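PDB 6YUB: adenylyltransferase and sulfurtransferase uba4 from Chaetomium thermophilum, which probably activates the ubiquitin-like sulfur carrier by adenylating its C-terminal glycine and transfers sulfur to it, serving tRNA thiolation and molybdenum cofactor synthesis. Local coordinates for residues C145-K150 and T172-V177; Q120-W125 and Y139-V144; W125-D130 and I223-S228; Q163-N168 and L270-R275. One frame throughout, in Å; residues are numbered along the deposited sequence.

Contact 1: C145-K150 and T172-V177; sequences CVLLGK and TPQGVV
Leu147 lays its CD2 methyl over the flat amide of Gln174. CD2 is 3.3 Å from Gln174 OE1, and it stands 3.5 Å from both CD and NE2 of the same residue, so the methyl rests on the amide as a whole and does not meet one atom at its end. The two side chains run side by side and point the same way. Gln174 gets there with CG anti to its own nitrogen (chi1 -175°) and the chain stretched out beyond it. The amide is not free to turn: NE2 donates to the carbonyls of Ala281 and Leu288. Closer to the backbones, Val146 CG1 reaches Gln174 CB at 4.2 Å, a looser touch; the valine side chain also packs on the zinc ligands Cys184 and Cys282.

No direct hydrogen bond joins the segments; two waters do that work, and both donate to Val146 O. The first lies 2.6 Å from Val146 O and also donates to Thr172 O. The second accepts from Gln174 N at 2.9 Å, tying the start of the type II turn Pro173 to Val176 to the helix. Just beyond, helix 135-148 closes in a Schellman motif at Gly149, with Lys150 N bonded to Cys145 O.

The chemistry is thus a methyl on an amide beside a hydrated carbonyl: the late helical turn meets the zinc-site loop through apolar contact and water, and the amide's NE2 bonds tie this loop to backbone farther along the chain.

Contact 2: Q120-W125 and Y139-V144; sequences QIIKPW and YLISDV
Ile122 and Val144 carry the apolar part of this contact, each side chain setting out toward the other segment. The closest approach is from Ile122 CD1 to Val144 CG1, at 3.6 Å, and the two side chains slant across each other. CD1 also lies 4.0 Å from Val144 CB, so the isoleucine end rests along one branch of the valine and not merely on its methyl. Two torsions make this possible: Ile122 CG1 stands beside the backbone nitrogen (chi1 -75°), and the next bond is extended (chi2 169°), carrying CD1 well clear of its own helix. One turn earlier on the partner helix, Ile141 CG2 adds a marginal touch to Ile122 CD1 at 4.5 Å. All three side chains are buried.

Backbone hydrogen bonds keep each segment in shape, and none passes between them. Trp125 N reaches back to Ile122 O at 3.1 Å, closing a type I turn from Ile122 to Trp125. Within this turn Pro124 CB lies 4.1 Å above one face of the Trp125 ring, toward its rim. On the other segment the helix bond from Val144 N to Leu140 O is regular.

Polar side chains look elsewhere: Asp143 forms a salt bridge with Arg186 and accepts from the Tyr300 hydroxyl, while Ser142 OG bonds to Tyr185 N. Helices 118-122 and 135-148 lie next to each other on one face of the central sheet, with Ile122 set on Ile128 of strand 127-130, Ile121 on Leu38, and Ile141 on Ile40 of strand 36-40.

Contact 3: W125-D130 and I223-S228; sequences WDVILD and IKILVS
In the sheet of this ThiF-family domain, strand 127-130 is backed by helix 208-228, and Val127 is the strand residue that meets Ile225 and Leu226 of the helix. A single methyl does the touching. Val127 CG2 lies 3.9 Å from Leu226 CD2 and 4.1 Å from Ile225 CG2, so it faces two consecutive helix residues at once. The side chains are inclined to one another in both pairs. Leu226 leaves its backbone alongside the strand, and its end then comes nearer: with CD1 anti to CA (chi2 167°), the other branch, CD2, is turned to the valine. Ile225 offers its short branch from a CB already directed at the strand. The three touching side chains are all buried and apolar.

Neighbouring strands complete the packing surface: Leu226 also rests on Val37, and Ile225 on Val153. The next strand residue, Ile128, turns to the other face and packs on Cys145 of helix 135-148. On its far side helix 208-228 meets the second subunit, whose backbone is hydrogen-bonded by Lys224 NZ and Ser228 OG. A parallel strand between helices on both faces is the three-layer alpha/beta/alpha arrangement of a Rossmann-like fold.

Contact 4: Q163-N168 and L270-R275; sequences QLIVLN and LKMGGR
Ile165 and Met272 supply the apolar contact, their side chains each leaving the backbone toward the opposite segment. Ile165 CD1 comes to 3.6 Å from Met272 CG, and the two side chains cross at about a right angle; the isoleucine end meets the methionine low on its chain, ahead of the sulfur. Met272 is folded at this point: with CG beside the backbone nitrogen (chi1 -66°) and the chain bent at chi2 and chi3, it turns away past CG and leaves that carbon to take the methyl. Cys188 of helix 185-188 packs on both residues, and Leu251 of the intervening strand 250-255 also lies against Met272.

The polar part is a neighbourhood and not a bond. Asn168 OD1 and Arg275 NH2 are 4.0 Å apart, with amide and guanidinium planes tilted by 30° and the two side chains running the same way. What they share is Thr172, since OD1 accepts from its backbone nitrogen while NH2 donates to its carbonyl. Arg275 NH1 continues along the same loop, bonding to the carbonyls of Pro173 and Val176, and Asn168 ND2 donates to Lys150 O. Three loop carbonyls thus fix the guanidinium's orientation.

The touching parts, 165-168 and the loop 272-275 after strand 267-271, run within 16° of each other; strands 161-167 and 267-271 flank strand 250-255, antiparallel to both. Past the strand ends, Arg275 packs on Cys282, one of four cysteines that hold the zinc ion; such a site, built from two CxxC pairs, is familiar from MoeB-like activating enzymes.

Contacts 1 and 2 lie on successive turns of helix 135-148, with centres 12 Å apart, and Lys150 ties them: its NZ bonds to Trp125 O at 2.6 Å and also to the Lys123 carbonyl. Contact 3 shares Trp125 with contact 2 and takes the other face of strand 127-130. Contact 4 packs against contact 1 where Asn168 ND2 lies 3.4 Å from Cys145 O, and touches contact 3 where Ile225 CD1 meets Val166 CG1 at 4.2 Å. Toward the zinc ion the order is clear: the side chains of Val146 and Arg275 come within about 6 Å, that of Val144 within about 13 Å, while contact 3 lies away from the known and predicted sites.

Contact 1: C145-K150 and T172-V177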
loop_
_atom_site.group_PDB
_atom_site.type_symbol
_atom_site.label_atom_id
_atom_site.label_comp_id
_atom_site.label_asym_id
_atom_site.label_seq_id
_atom_site.Cartn_x
_atom_site.Cartn_y
_atom_site.Cartn_z
ATOM N N CYS B 145 13.830 -2.718 -23.165
ATOM C CA CYS B 145 13.207 -1.400 -23.138
ATOM C C CYS B 145 14.216 -0.305 -23.457
ATOM O O CYS B 145 13.906 0.647 -24.184
ATOM C CB CYS B 145 12.561 -1.158 -21.775
ATOM S SG CYS B 145 11.022 -2.076 -21.557
ATOM N N VAL B 146 15.433 -0.419 -22.918
ATOM C CA VAL B 146 16.470 0.553 -23.239
ATOM C C VAL B 146 16.776 0.534 -24.728
ATOM O O VAL B 146 16.885 1.590 -25.368
ATOM C CB VAL B 146 17.731 0.277 -22.395
ATOM C CG1 VAL B 146 18.942 0.956 -23.013
ATOM C CG2 VAL B 146 17.512 0.744 -20.963
ATOM N N LEU B 147 16.908 -0.660 -25.310
ATOM C CA LEU B 147 17.317 -0.752 -26.704
ATOM C C LEU B 147 16.209 -0.314 -27.653
ATOM O O LEU B 147 16.496 0.254 -28.713
ATOM C CB LEU B 147 17.758 -2.178 -27.029
ATOM C CG LEU B 147 19.020 -2.682 -26.331
ATOM C CD1 LEU B 147 19.291 -4.131 -26.706
ATOM C CD2 LEU B 147 20.219 -1.809 -26.669
ATOM N N LEU B 148 14.945 -0.562 -27.298
ATOM C CA LEU B 148 13.824 -0.196 -28.147
ATOM C C LEU B 148 13.173 1.118 -27.735
ATOM O O LEU B 148 12.133 1.486 -28.293
ATOM C CB LEU B 148 12.779 -1.320 -28.156
ATOM C CG LEU B 148 13.229 -2.645 -28.780
ATOM C CD1 LEU B 148 12.127 -3.688 -28.675
ATOM C CD2 LEU B 148 13.652 -2.452 -30.233
ATOM N N GLY B 149 13.750 1.830 -26.773
ATOM C CA GLY B 149 13.235 3.128 -26.379
ATOM C C GLY B 149 11.829 3.097 -25.814
ATOM O O GLY B 149 10.934 3.762 -26.339
ATOM N N LYS B 150 11.627 2.341 -24.735
ATOM C CA LYS B 150 10.319 2.201 -24.124
ATOM C C LYS B 150 10.367 2.609 -22.657
ATOM O O LYS B 150 11.351 2.316 -21.970
ATOM C CB LYS B 150 9.814 0.747 -24.220
ATOM C CG LYS B 150 9.831 0.167 -25.618
ATOM C CD LYS B 150 8.622 0.616 -26.423
ATOM C CE LYS B 150 8.846 0.391 -27.912
ATOM N NZ LYS B 150 7.575 0.224 -28.662
ATOM N N THR B 172 15.461 7.495 -23.387
ATOM C CA THR B 172 16.635 8.138 -23.977
ATOM C C THR B 172 17.465 7.075 -24.692
ATOM O O THR B 172 17.728 6.002 -24.103
ATOM C CB THR B 172 17.487 8.830 -22.916
ATOM O OG1 THR B 172 16.681 9.750 -22.174
ATOM C CG2 THR B 172 18.646 9.577 -23.568
ATOM N N PRO B 173 17.920 7.320 -25.919
ATOM C CA PRO B 173 18.688 6.297 -26.641
ATOM C C PRO B 173 19.897 5.803 -25.854
ATOM O O PRO B 173 20.509 6.541 -25.073
ATOM C CB PRO B 173 19.115 7.016 -27.930
ATOM C CG PRO B 173 18.073 8.063 -28.137
ATOM C CD PRO B 173 17.646 8.507 -26.756
ATOM N N GLN B 174 20.233 4.538 -26.083
ATOM C CA GLN B 174 21.393 3.919 -25.456
ATOM C C GLN B 174 22.659 4.712 -25.757
ATOM O O GLN B 174 22.893 5.129 -26.894
ATOM C CB GLN B 174 21.528 2.482 -25.968
ATOM C CG GLN B 174 22.623 1.651 -25.334
ATOM C CD GLN B 174 22.861 0.350 -26.091
ATOM O OE1 GLN B 174 22.658 0.281 -27.305
ATOM N NE2 GLN B 174 23.283 -0.688 -25.377
ATOM N N GLY B 175 23.474 4.928 -24.724
ATOM C CA GLY B 175 24.762 5.566 -24.882
ATOM C C GLY B 175 24.774 7.074 -24.735
ATOM O O GLY B 175 25.857 7.656 -24.585
ATOM N N VAL B 176 23.617 7.727 -24.777
ATOM C CA VAL B 176 23.555 9.180 -24.644
ATOM C C VAL B 176 23.750 9.537 -23.177
ATOM O O VAL B 176 22.946 9.152 -22.322
ATOM C CB VAL B 176 22.226 9.730 -25.178
ATOM C CG1 VAL B 176 22.146 11.233 -24.975
ATOM C CG2 VAL B 176 22.064 9.376 -26.652
ATOM N N VAL B 177 24.824 10.271 -22.882
ATOM C CA VAL B 177 25.143 10.627 -21.503
ATOM C C VAL B 177 25.609 12.075 -21.408
ATOM O O VAL B 177 26.182 12.487 -20.392
ATOM C CB VAL B 177 26.211 9.677 -20.922
ATOM C CG1 VAL B 177 25.678 8.255 -20.846
ATOM C CG2 VAL B 177 27.487 9.729 -21.763
HETATM O O HOH W 1 15.953 3.952 -24.689
HETATM O O HOH W 2 18.239 3.107 -27.653
#

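Contact 2: Q120-W125 and Y139-V144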
loop_
_atom_site.group_PDB
_atom_site.type_symbol
_atom_site.label_atom_id
_atom_site.label_comp_id
_atom_site.label_asym_id
_atom_site.label_seq_id
_atom_site.Cartn_x
_atom_site.Cartn_y
_atom_site.Cartn_z
ATOM N N GLN B 120 10.380 -9.073 -30.110
ATOM C CA GLN B 120 9.165 -9.225 -30.902
ATOM C C GLN B 120 7.934 -8.825 -30.099
ATOM O O GLN B 120 7.030 -8.165 -30.622
ATOM C CB GLN B 120 9.023 -10.665 -31.389
ATOM C CG GLN B 120 10.178 -11.162 -32.222
ATOM C CD GLN B 120 10.224 -12.676 -32.288
ATOM O OE1 GLN B 120 11.207 -13.294 -31.875
ATOM N NE2 GLN B 120 9.159 -13.285 -32.817
ATOM N N ILE B 121 7.880 -9.224 -28.825
ATOM C CA ILE B 121 6.709 -8.970 -28.003
ATOM C C ILE B 121 6.607 -7.494 -27.649
ATOM O O ILE B 121 5.519 -6.908 -27.696
ATOM C CB ILE B 121 6.754 -9.851 -26.740
ATOM C CG1 ILE B 121 6.541 -11.319 -27.118
ATOM C CG2 ILE B 121 5.725 -9.378 -25.724
ATOM C CD1 ILE B 121 6.673 -12.292 -25.959
ATOM N N ILE B 122 7.737 -6.867 -27.301
ATOM C CA ILE B 122 7.716 -5.537 -26.718
ATOM C C ILE B 122 7.582 -4.446 -27.772
ATOM O O ILE B 122 6.962 -3.407 -27.512
ATOM C CB ILE B 122 8.992 -5.341 -25.866
ATOM C CG1 ILE B 122 8.866 -6.114 -24.551
ATOM C CG2 ILE B 122 9.264 -3.872 -25.634
ATOM C CD1 ILE B 122 10.160 -6.215 -23.763
ATOM N N LYS B 123 8.139 -4.652 -28.959
ATOM C CA LYS B 123 8.278 -3.565 -29.922
ATOM C C LYS B 123 6.985 -2.817 -30.223
ATOM O O LYS B 123 7.042 -1.584 -30.367
ATOM C CB LYS B 123 8.872 -4.123 -31.228
ATOM C CG LYS B 123 9.530 -3.077 -32.118
ATOM C CD LYS B 123 9.853 -3.617 -33.513
ATOM C CE LYS B 123 10.571 -4.959 -33.452
ATOM N NZ LYS B 123 11.103 -5.377 -34.781
ATOM N N PRO B 124 5.822 -3.461 -30.358
ATOM C CA PRO B 124 4.621 -2.731 -30.789
ATOM C C PRO B 124 3.964 -1.857 -29.728
ATOM O O PRO B 124 2.963 -1.201 -30.041
ATOM C CB PRO B 124 3.658 -3.860 -31.216
ATOM C CG PRO B 124 4.509 -5.087 -31.368
ATOM C CD PRO B 124 5.616 -4.922 -30.372
ATOM N N TRP B 125 4.473 -1.807 -28.502
ATOM C CA TRP B 125 3.731 -1.228 -27.388
ATOM C C TRP B 125 4.343 0.080 -26.908
ATOM O O TRP B 125 5.544 0.318 -27.042
ATOM C CB TRP B 125 3.650 -2.240 -26.233
ATOM C CG TRP B 125 3.054 -3.539 -26.687
ATOM C CD1 TRP B 125 3.726 -4.640 -27.131
ATOM C CD2 TRP B 125 1.659 -3.861 -26.769
ATOM N NE1 TRP B 125 2.840 -5.628 -27.481
ATOM C CE2 TRP B 125 1.564 -5.176 -27.265
ATOM C CE3 TRP B 125 0.482 -3.168 -26.461
ATOM C CZ2 TRP B 125 0.340 -5.816 -27.463
ATOM C CZ3 TRP B 125 -0.731 -3.798 -26.664
ATOM C CH2 TRP B 125 -0.792 -5.117 -27.160
ATOM N N TYR B 139 15.784 -7.988 -15.612
ATOM C CA TYR B 139 16.939 -7.441 -16.315
ATOM C C TYR B 139 16.759 -7.541 -17.823
ATOM O O TYR B 139 17.141 -6.626 -18.561
ATOM C CB TYR B 139 18.214 -8.161 -15.869
ATOM C CG TYR B 139 18.714 -7.720 -14.508
ATOM C CD1 TYR B 139 19.512 -6.596 -14.373
ATOM C CD2 TYR B 139 18.384 -8.430 -13.359
ATOM C CE1 TYR B 139 19.972 -6.185 -13.131
ATOM C CE2 TYR B 139 18.836 -8.027 -12.116
ATOM C CZ TYR B 139 19.629 -6.905 -12.009
ATOM O OH TYR B 139 20.085 -6.502 -10.775
ATOM N N LEU B 140 16.166 -8.635 -18.301
ATOM C CA LEU B 140 15.916 -8.779 -19.730
ATOM C C LEU B 140 14.976 -7.692 -20.232
ATOM O O LEU B 140 15.222 -7.068 -21.270
ATOM C CB LEU B 140 15.339 -10.165 -20.022
ATOM C CG LEU B 140 14.821 -10.384 -21.443
ATOM C CD1 LEU B 140 15.939 -10.135 -22.456
ATOM C CD2 LEU B 140 14.247 -11.791 -21.602
ATOM N N ILE B 141 13.878 -7.460 -19.512
ATOM C CA ILE B 141 12.904 -6.465 -19.952
ATOM C C ILE B 141 13.519 -5.071 -19.925
ATOM O O ILE B 141 13.372 -4.293 -20.875
ATOM C CB ILE B 141 11.632 -6.557 -19.087
ATOM C CG1 ILE B 141 10.925 -7.892 -19.338
ATOM C CG2 ILE B 141 10.693 -5.404 -19.391
ATOM C CD1 ILE B 141 9.950 -8.291 -18.237
ATOM N N SER B 142 14.233 -4.737 -18.851
ATOM C CA SER B 142 14.921 -3.450 -18.798
ATOM C C SER B 142 15.841 -3.269 -20.001
ATOM O O SER B 142 15.778 -2.253 -20.706
ATOM C CB SER B 142 15.709 -3.334 -17.494
ATOM O OG SER B 142 16.113 -2.000 -17.258
ATOM N N ASP B 143 16.705 -4.254 -20.256
ATOM C CA ASP B 143 17.616 -4.167 -21.392
ATOM C C ASP B 143 16.863 -3.885 -22.687
ATOM O O ASP B 143 17.194 -2.946 -23.421
ATOM C CB ASP B 143 18.427 -5.460 -21.498
ATOM C CG ASP B 143 19.424 -5.615 -20.361
ATOM O OD1 ASP B 143 19.598 -4.644 -19.587
ATOM O OD2 ASP B 143 20.029 -6.699 -20.236
ATOM N N VAL B 144 15.822 -4.677 -22.971
ATOM C CA VAL B 144 15.091 -4.525 -24.224
ATOM C C VAL B 144 14.398 -3.168 -24.285
ATOM O O VAL B 144 14.366 -2.518 -25.337
ATOM C CB VAL B 144 14.089 -5.685 -24.389
ATOM C CG1 VAL B 144 13.168 -5.438 -25.573
ATOM C CG2 VAL B 144 14.832 -7.003 -24.547
#

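Contact 3: W125-D130 and I223-S228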
loop_
_atom_site.group_PDB
_atom_site.type_symbol
_atom_site.label_atom_id
_atom_site.label_comp_id
_atom_site.label_asym_id
_atom_site.label_seq_id
_atom_site.Cartn_x
_atom_site.Cartn_y
_atom_site.Cartn_z
ATOM N N TRP B 125 4.473 -1.807 -28.502
ATOM C CA TRP B 125 3.731 -1.228 -27.388
ATOM C C TRP B 125 4.343 0.080 -26.908
ATOM O O TRP B 125 5.544 0.318 -27.042
ATOM C CB TRP B 125 3.650 -2.240 -26.233
ATOM C CG TRP B 125 3.054 -3.539 -26.687
ATOM C CD1 TRP B 125 3.726 -4.640 -27.131
ATOM C CD2 TRP B 125 1.659 -3.861 -26.769
ATOM N NE1 TRP B 125 2.840 -5.628 -27.481
ATOM C CE2 TRP B 125 1.564 -5.176 -27.265
ATOM C CE3 TRP B 125 0.482 -3.168 -26.461
ATOM C CZ2 TRP B 125 0.340 -5.816 -27.463
ATOM C CZ3 TRP B 125 -0.731 -3.798 -26.664
ATOM C CH2 TRP B 125 -0.792 -5.117 -27.160
ATOM N N ASP B 126 3.493 0.936 -26.350
ATOM C CA ASP B 126 3.890 2.270 -25.936
ATOM C C ASP B 126 4.491 2.291 -24.535
ATOM O O ASP B 126 5.527 2.924 -24.314
ATOM C CB ASP B 126 2.689 3.225 -25.992
ATOM C CG ASP B 126 2.073 3.308 -27.372
ATOM O OD1 ASP B 126 2.826 3.229 -28.366
ATOM O OD2 ASP B 126 0.835 3.452 -27.463
ATOM N N VAL B 127 3.849 1.613 -23.589
ATOM C CA VAL B 127 4.313 1.551 -22.211
ATOM C C VAL B 127 4.395 0.089 -21.801
ATOM O O VAL B 127 3.488 -0.699 -22.091
ATOM C CB VAL B 127 3.385 2.327 -21.255
ATOM C CG1 VAL B 127 3.832 2.140 -19.812
ATOM C CG2 VAL B 127 3.355 3.796 -21.630
ATOM N N ILE B 128 5.482 -0.272 -21.126
ATOM C CA ILE B 128 5.737 -1.652 -20.729
ATOM C C ILE B 128 5.591 -1.752 -19.218
ATOM O O ILE B 128 6.158 -0.944 -18.482
ATOM C CB ILE B 128 7.135 -2.128 -21.168
ATOM C CG1 ILE B 128 7.399 -1.776 -22.631
ATOM C CG2 ILE B 128 7.271 -3.613 -20.935
ATOM C CD1 ILE B 128 6.371 -2.299 -23.594
ATOM N N LEU B 129 4.838 -2.745 -18.758
ATOM C CA LEU B 129 4.732 -3.063 -17.341
ATOM C C LEU B 129 5.313 -4.451 -17.121
ATOM O O LEU B 129 4.854 -5.430 -17.729
ATOM C CB LEU B 129 3.285 -2.997 -16.866
ATOM C CG LEU B 129 2.732 -1.612 -16.502
ATOM C CD1 LEU B 129 2.779 -0.684 -17.703
ATOM C CD2 LEU B 129 1.303 -1.723 -15.964
ATOM N N ASP B 130 6.335 -4.539 -16.277
ATOM C CA ASP B 130 6.919 -5.821 -15.898
ATOM C C ASP B 130 6.182 -6.341 -14.666
ATOM O O ASP B 130 6.356 -5.812 -13.562
ATOM C CB ASP B 130 8.414 -5.686 -15.618
ATOM C CG ASP B 130 8.940 -6.798 -14.722
ATOM O OD1 ASP B 130 8.808 -7.985 -15.099
ATOM O OD2 ASP B 130 9.466 -6.486 -13.632
ATOM N N ILE B 223 -1.218 5.066 -16.299
ATOM C CA ILE B 223 -2.224 6.071 -16.626
ATOM C C ILE B 223 -1.621 7.468 -16.562
ATOM O O ILE B 223 -1.864 8.302 -17.442
ATOM C CB ILE B 223 -3.442 5.925 -15.692
ATOM C CG1 ILE B 223 -4.193 4.628 -16.018
ATOM C CG2 ILE B 223 -4.364 7.127 -15.813
ATOM C CD1 ILE B 223 -5.277 4.257 -15.018
ATOM N N LYS B 224 -0.825 7.747 -15.524
ATOM C CA LYS B 224 -0.134 9.033 -15.439
ATOM C C LYS B 224 0.676 9.310 -16.702
ATOM O O LYS B 224 0.589 10.394 -17.294
ATOM C CB LYS B 224 0.800 9.063 -14.230
ATOM C CG LYS B 224 0.135 9.241 -12.882
ATOM C CD LYS B 224 1.213 9.351 -11.808
ATOM C CE LYS B 224 0.667 9.092 -10.420
ATOM N NZ LYS B 224 1.778 8.998 -9.428
ATOM N N ILE B 225 1.484 8.329 -17.121
ATOM C CA ILE B 225 2.376 8.527 -18.258
ATOM C C ILE B 225 1.581 8.881 -19.507
ATOM O O ILE B 225 1.898 9.845 -20.214
ATOM C CB ILE B 225 3.239 7.271 -18.483
ATOM C CG1 ILE B 225 4.193 7.074 -17.301
ATOM C CG2 ILE B 225 4.000 7.383 -19.797
ATOM C CD1 ILE B 225 4.849 5.706 -17.260
ATOM N N LEU B 226 0.529 8.108 -19.794
ATOM C CA LEU B 226 -0.223 8.299 -21.028
ATOM C C LEU B 226 -1.023 9.596 -21.002
ATOM O O LEU B 226 -1.098 10.303 -22.013
ATOM C CB LEU B 226 -1.146 7.103 -21.258
ATOM C CG LEU B 226 -0.442 5.771 -21.528
ATOM C CD1 LEU B 226 -1.424 4.607 -21.436
ATOM C CD2 LEU B 226 0.243 5.795 -22.889
ATOM N N VAL B 227 -1.624 9.930 -19.860
ATOM C CA VAL B 227 -2.501 11.095 -19.804
ATOM C C VAL B 227 -1.695 12.387 -19.890
ATOM O O VAL B 227 -2.068 13.319 -20.613
ATOM C CB VAL B 227 -3.365 11.046 -18.531
ATOM C CG1 VAL B 227 -3.964 12.417 -18.237
ATOM C CG2 VAL B 227 -4.456 9.999 -18.682
ATOM N N SER B 228 -0.584 12.467 -19.161
ATOM C CA SER B 228 0.262 13.651 -19.175
ATOM C C SER B 228 1.421 13.542 -20.158
ATOM O O SER B 228 2.262 14.444 -20.202
ATOM C CB SER B 228 0.808 13.924 -17.767
ATOM O OG SER B 228 -0.239 14.001 -16.818
#

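Contact 4: Q163-N168 and L270-R275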
loop_
_atom_site.group_PDB
_atom_site.type_symbol
_atom_site.label_atom_id
_atom_site.label_comp_id
_atom_site.label_asym_id
_atom_site.label_seq_id
_atom_site.Cartn_x
_atom_site.Cartn_y
_atom_site.Cartn_z
ATOM N N GLN B 163 7.908 -3.656 -4.321
ATOM C CA GLN B 163 8.683 -2.558 -4.878
ATOM C C GLN B 163 8.066 -2.093 -6.187
ATOM O O GLN B 163 7.386 -2.853 -6.875
ATOM C CB GLN B 163 10.143 -2.971 -5.118
ATOM C CG GLN B 163 10.857 -3.458 -3.872
ATOM C CD GLN B 163 12.332 -3.719 -4.109
ATOM O OE1 GLN B 163 13.099 -3.917 -3.166
ATOM N NE2 GLN B 163 12.733 -3.726 -5.373
ATOM N N LEU B 164 8.321 -0.831 -6.525
ATOM C CA LEU B 164 7.836 -0.251 -7.769
ATOM C C LEU B 164 8.757 0.884 -8.181
ATOM O O LEU B 164 9.235 1.643 -7.332
ATOM C CB LEU B 164 6.400 0.262 -7.621
ATOM C CG LEU B 164 5.832 1.046 -8.804
ATOM C CD1 LEU B 164 4.441 0.542 -9.151
ATOM C CD2 LEU B 164 5.789 2.524 -8.474
ATOM N N ILE B 165 9.009 0.993 -9.483
ATOM C CA ILE B 165 9.857 2.059 -10.002
ATOM C C ILE B 165 9.549 2.252 -11.480
ATOM O O ILE B 165 9.299 1.289 -12.208
ATOM C CB ILE B 165 11.355 1.749 -9.769
ATOM C CG1 ILE B 165 12.209 2.955 -10.164
ATOM C CG2 ILE B 165 11.776 0.515 -10.559
ATOM C CD1 ILE B 165 13.578 2.960 -9.525
ATOM N N VAL B 166 9.578 3.509 -11.914
ATOM C CA VAL B 166 9.426 3.879 -13.316
ATOM C C VAL B 166 10.813 4.128 -13.891
ATOM O O VAL B 166 11.608 4.898 -13.321
ATOM C CB VAL B 166 8.532 5.119 -13.472
ATOM C CG1 VAL B 166 8.347 5.475 -14.943
ATOM C CG2 VAL B 166 7.187 4.886 -12.805
ATOM N N LEU B 167 11.111 3.475 -15.014
ATOM C CA LEU B 167 12.449 3.486 -15.589
ATOM C C LEU B 167 12.396 3.957 -17.034
ATOM O O LEU B 167 11.396 3.768 -17.736
ATOM C CB LEU B 167 13.091 2.089 -15.521
ATOM C CG LEU B 167 13.219 1.476 -14.127
ATOM C CD1 LEU B 167 13.423 -0.032 -14.213
ATOM C CD2 LEU B 167 14.364 2.129 -13.364
ATOM N N ASN B 168 13.493 4.569 -17.469
ATOM C CA ASN B 168 13.677 4.982 -18.861
ATOM C C ASN B 168 12.479 5.783 -19.361
ATOM O O ASN B 168 12.002 5.598 -20.483
ATOM C CB ASN B 168 13.933 3.768 -19.754
ATOM C CG ASN B 168 14.450 4.153 -21.125
ATOM O OD1 ASN B 168 15.199 5.117 -21.272
ATOM N ND2 ASN B 168 14.046 3.395 -22.145
ATOM N N LEU B 270 12.657 5.952 -1.861
ATOM C CA LEU B 270 14.087 6.179 -2.026
ATOM C C LEU B 270 14.324 6.822 -3.387
ATOM O O LEU B 270 13.954 6.251 -4.415
ATOM C CB LEU B 270 14.858 4.864 -1.910
ATOM C CG LEU B 270 14.601 4.069 -0.629
ATOM C CD1 LEU B 270 15.334 2.743 -0.659
ATOM C CD2 LEU B 270 15.007 4.882 0.597
ATOM N N LYS B 271 14.933 8.005 -3.393
ATOM C CA LYS B 271 15.226 8.669 -4.655
ATOM C C LYS B 271 16.408 7.985 -5.334
ATOM O O LYS B 271 17.443 7.740 -4.709
ATOM C CB LYS B 271 15.529 10.149 -4.437
ATOM C CG LYS B 271 15.667 10.926 -5.743
ATOM C CD LYS B 271 15.768 12.426 -5.509
ATOM C CE LYS B 271 15.535 13.196 -6.802
ATOM N NZ LYS B 271 15.341 14.657 -6.567
ATOM N N MET B 272 16.247 7.676 -6.614
ATOM C CA MET B 272 17.283 7.028 -7.400
ATOM C C MET B 272 18.068 8.063 -8.196
ATOM O O MET B 272 17.594 9.170 -8.463
ATOM C CB MET B 272 16.675 5.998 -8.357
ATOM C CG MET B 272 16.029 4.808 -7.675
ATOM S SD MET B 272 17.213 3.695 -6.896
ATOM C CE MET B 272 16.930 4.066 -5.168
ATOM N N GLY B 273 19.283 7.683 -8.578
ATOM C CA GLY B 273 20.069 8.505 -9.468
ATOM C C GLY B 273 19.627 8.357 -10.908
ATOM O O GLY B 273 18.843 7.479 -11.267
ATOM N N GLY B 274 20.140 9.248 -11.748
ATOM C CA GLY B 274 19.880 9.189 -13.169
ATOM C C GLY B 274 20.691 8.100 -13.842
ATOM O O GLY B 274 21.327 7.260 -13.202
ATOM N N ARG B 275 20.659 8.119 -15.173
ATOM C CA ARG B 275 21.436 7.168 -15.957
ATOM C C ARG B 275 22.907 7.227 -15.562
ATOM O O ARG B 275 23.498 8.303 -15.476
ATOM C CB ARG B 275 21.276 7.469 -17.450
ATOM C CG ARG B 275 22.331 6.820 -18.336
ATOM C CD ARG B 275 22.015 7.033 -19.808
ATOM N NE ARG B 275 20.826 6.288 -20.217
ATOM C CZ ARG B 275 20.266 6.372 -21.420
ATOM N NH1 ARG B 275 20.777 7.176 -22.341
ATOM N NH2 ARG B 275 19.187 5.654 -21.698
#